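Local coordinates for leucine-rich repeat protein TpLRR (Treponema pallidum, PDB 6MLX) that is of unknown function but folds as a secreted leucine-rich repeat solenoid of the BspA type, probably periplasmic, at residues Q115-D120 with S142-D147. Sequence-based numbering, arbitrary orientation.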
ATOM      1  N   GLN A 115       0.185   9.357  -5.083  1.00 27.85           N
ATOM      2  CA  GLN A 115       1.422   9.688  -5.787  1.00 27.65           C
ATOM      3  C   GLN A 115       2.551   8.690  -5.535  1.00 27.80           C
ATOM      4  O   GLN A 115       3.274   8.325  -6.475  1.00 27.73           O
ATOM      5  CB  GLN A 115       1.927  11.082  -5.377  1.00 27.30           C
ATOM      6  CG  GLN A 115       0.925  12.236  -5.507  1.00 27.25           C
ATOM      7  CD  GLN A 115       0.690  12.626  -6.947  1.00 27.05           C
ATOM      8  OE1 GLN A 115       1.621  13.017  -7.664  1.00 26.82           O
ATOM      9  NE2 GLN A 115      -0.550  12.504  -7.390  1.00 27.20           N
ATOM     10  N   VAL A 116       2.725   8.259  -4.284  1.00 27.66           N
ATOM     11  CA  VAL A 116       3.951   7.619  -3.811  1.00 27.75           C
ATOM     12  C   VAL A 116       3.592   6.387  -2.984  1.00 28.04           C
ATOM     13  O   VAL A 116       2.786   6.473  -2.051  1.00 28.11           O
ATOM     14  CB  VAL A 116       4.808   8.589  -2.968  1.00 27.48           C
ATOM     15  CG1 VAL A 116       6.058   7.883  -2.394  1.00 27.51           C
ATOM     16  CG2 VAL A 116       5.208   9.816  -3.787  1.00 27.04           C
ATOM     17  N   ILE A 117       4.201   5.254  -3.325  1.00 27.67           N
ATOM     18  CA  ILE A 117       4.158   4.035  -2.528  1.00 27.86           C
ATOM     19  C   ILE A 117       5.595   3.697  -2.133  1.00 27.83           C
ATOM     20  O   ILE A 117       6.446   3.474  -3.003  1.00 27.79           O
ATOM     21  CB  ILE A 117       3.501   2.878  -3.301  1.00 28.10           C
ATOM     22  CG1 ILE A 117       2.055   3.247  -3.681  1.00 28.16           C
ATOM     23  CG2 ILE A 117       3.550   1.605  -2.469  1.00 28.29           C
ATOM     24  CD1 ILE A 117       1.320   2.214  -4.533  1.00 28.41           C
ATOM     25  N   GLY A 118       5.869   3.677  -0.830  1.00 27.85           N
ATOM     26  CA  GLY A 118       7.218   3.455  -0.344  1.00 27.70           C
ATOM     27  C   GLY A 118       7.650   2.002  -0.470  1.00 27.79           C
ATOM     28  O   GLY A 118       6.921   1.139  -0.957  1.00 27.99           O
ATOM     29  N   GLN A 119       8.873   1.732  -0.003  1.00 27.92           N
ATOM     30  CA  GLN A 119       9.400   0.368  -0.014  1.00 27.85           C
ATOM     31  C   GLN A 119       8.562  -0.558   0.864  1.00 27.93           C
ATOM     32  O   GLN A 119       8.075  -0.160   1.926  1.00 27.74           O
ATOM     33  CB  GLN A 119      10.854   0.343   0.484  1.00 27.44           C
ATOM     34  CG  GLN A 119      11.825   1.156  -0.327  1.00 27.29           C
ATOM     35  CD  GLN A 119      13.270   1.026   0.157  1.00 26.84           C
ATOM     36  OE1 GLN A 119      14.208   1.160  -0.636  1.00 26.63           O
ATOM     37  NE2 GLN A 119      13.454   0.773   1.457  1.00 26.36           N
ATOM     38  N   ASP A 120       8.403  -1.807   0.411  1.00 27.98           N
ATOM     39  CA  ASP A 120       7.854  -2.902   1.223  1.00 27.93           C
ATOM     40  C   ASP A 120       6.471  -2.592   1.802  1.00 28.09           C
ATOM     41  O   ASP A 120       6.097  -3.127   2.852  1.00 27.96           O
ATOM     42  CB  ASP A 120       8.822  -3.291   2.353  1.00 27.55           C
ATOM     43  CG  ASP A 120      10.160  -3.798   1.821  1.00 27.46           C
ATOM     44  OD1 ASP A 120      10.233  -4.959   1.396  1.00 27.65           O
ATOM     45  OD2 ASP A 120      11.136  -3.029   1.788  1.00 27.30           O
ATOM     46  N   SER A 142      11.041  -0.225  -3.706  1.00 27.91           N
ATOM     47  CA  SER A 142      11.484  -1.603  -3.833  1.00 27.93           C
ATOM     48  C   SER A 142      10.701  -2.511  -2.887  1.00 27.92           C
ATOM     49  O   SER A 142      10.255  -2.095  -1.815  1.00 27.74           O
ATOM     50  CB  SER A 142      12.988  -1.691  -3.561  1.00 27.64           C
ATOM     51  OG  SER A 142      13.253  -1.380  -2.218  1.00 27.17           O
ATOM     52  N   GLY A 143      10.494  -3.756  -3.320  1.00 27.89           N
ATOM     53  CA  GLY A 143       9.777  -4.730  -2.518  1.00 27.87           C
ATOM     54  C   GLY A 143       8.335  -4.392  -2.184  1.00 28.00           C
ATOM     55  O   GLY A 143       7.771  -4.983  -1.253  1.00 27.95           O
ATOM     56  N   ALA A 144       7.714  -3.466  -2.925  1.00 27.99           N
ATOM     57  CA  ALA A 144       6.387  -2.980  -2.556  1.00 28.06           C
ATOM     58  C   ALA A 144       5.371  -4.112  -2.446  1.00 28.17           C
ATOM     59  O   ALA A 144       4.470  -4.049  -1.608  1.00 28.15           O
ATOM     60  CB  ALA A 144       5.903  -1.935  -3.558  1.00 28.11           C
ATOM     61  N   PHE A 145       5.499  -5.149  -3.270  1.00 28.20           N
ATOM     62  CA  PHE A 145       4.615  -6.305  -3.191  1.00 28.33           C
ATOM     63  C   PHE A 145       5.389  -7.587  -2.890  1.00 28.39           C
ATOM     64  O   PHE A 145       5.011  -8.673  -3.336  1.00 28.49           O
ATOM     65  CB  PHE A 145       3.797  -6.421  -4.475  1.00 28.61           C
ATOM     66  CG  PHE A 145       2.988  -5.201  -4.753  1.00 28.61           C
ATOM     67  CD1 PHE A 145       1.783  -4.994  -4.089  1.00 28.53           C
ATOM     68  CD2 PHE A 145       3.452  -4.228  -5.633  1.00 28.62           C
ATOM     69  CE1 PHE A 145       1.031  -3.851  -4.324  1.00 28.54           C
ATOM     70  CE2 PHE A 145       2.710  -3.079  -5.870  1.00 28.55           C
ATOM     71  CZ  PHE A 145       1.500  -2.893  -5.215  1.00 28.51           C
ATOM     72  N   ARG A 146       6.469  -7.460  -2.113  1.00 28.53           N
ATOM     73  CA  ARG A 146       7.266  -8.615  -1.708  1.00 28.47           C
ATOM     74  C   ARG A 146       6.402  -9.625  -0.959  1.00 28.47           C
ATOM     75  O   ARG A 146       5.630  -9.260  -0.072  1.00 28.37           O
ATOM     76  CB  ARG A 146       8.427  -8.149  -0.820  1.00 28.14           C
ATOM     77  CG  ARG A 146       9.401  -9.248  -0.387  1.00 28.07           C
ATOM     78  CD  ARG A 146      10.416  -8.716   0.661  1.00 27.59           C
ATOM     79  NE  ARG A 146      10.986  -7.419   0.289  1.00 27.48           N
ATOM     80  CZ  ARG A 146      11.902  -7.258  -0.667  1.00 27.45           C
ATOM     81  NH1 ARG A 146      12.334  -8.308  -1.348  1.00 27.62           N
ATOM     82  NH2 ARG A 146      12.382  -6.050  -0.954  1.00 27.37           N
ATOM     83  N   ASP A 147       6.509 -10.894  -1.346  1.00 28.60           N
ATOM     84  CA  ASP A 147       5.834 -11.992  -0.650  1.00 28.62           C
ATOM     85  C   ASP A 147       4.316 -11.828  -0.604  1.00 28.78           C
ATOM     86  O   ASP A 147       3.670 -12.258   0.360  1.00 28.67           O
ATOM     87  CB  ASP A 147       6.362 -12.153   0.775  1.00 28.32           C
ATOM     88  CG  ASP A 147       7.835 -12.322   0.812  1.00 28.18           C
ATOM     89  OD1 ASP A 147       8.356 -13.097  -0.010  1.00 28.31           O
ATOM     90  OD2 ASP A 147       8.472 -11.656   1.641  1.00 27.97           O
TER
HETATM   91  O   HOH W   1      13.089  -3.348  -0.089  1.00 27.47           O
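Asp120 and Arg146 join successive coils of the BspA-type leucine-rich repeat solenoid, just beyond the parallel strands 116-117 and 139-140. Arg146 NE lies 2.8 Å from Asp120 OD1, and the N-H...O bond of this salt bridge is nearly straight (169°). The oxygen sits at the guanidinium edge, in its plane, and is approached almost along its C-O axis. NH2 adds a weaker bond to OD1, while the carboxylate and guanidinium planes remain 32° apart. Arginine suits the place because its long chain leaves with CG anti to N (chi1 -176°) and then bends at chi3, bringing NE round to the carboxylate; NH1 makes a second salt bridge, to Glu169.

The backbones are joined as well. Asp120 N donates to Ser142 O (2.9 Å), and Asp120 CA makes a CA-H...O contact with Gly143 O, which also accepts Arg146 N to close a type I turn. Gly143 takes a positive phi, easy without a side chain, with Asp120 OD1 and Arg146 NH2 close by. The small apolar methyl of Ala144 meets Ile117 CG2 at 4.4 Å, both residues being buried. The extended Gln119 side chain runs alongside Ser142 OG, which may make a weak hydrogen bond to OE1. Asp120's short side chain suits its place, putting OD1 toward Arg146 and OD2 toward a water that donates to it (2.7 Å), meets Ser142 OG at 2.9 Å and weakly accepts from Arg146 NH2.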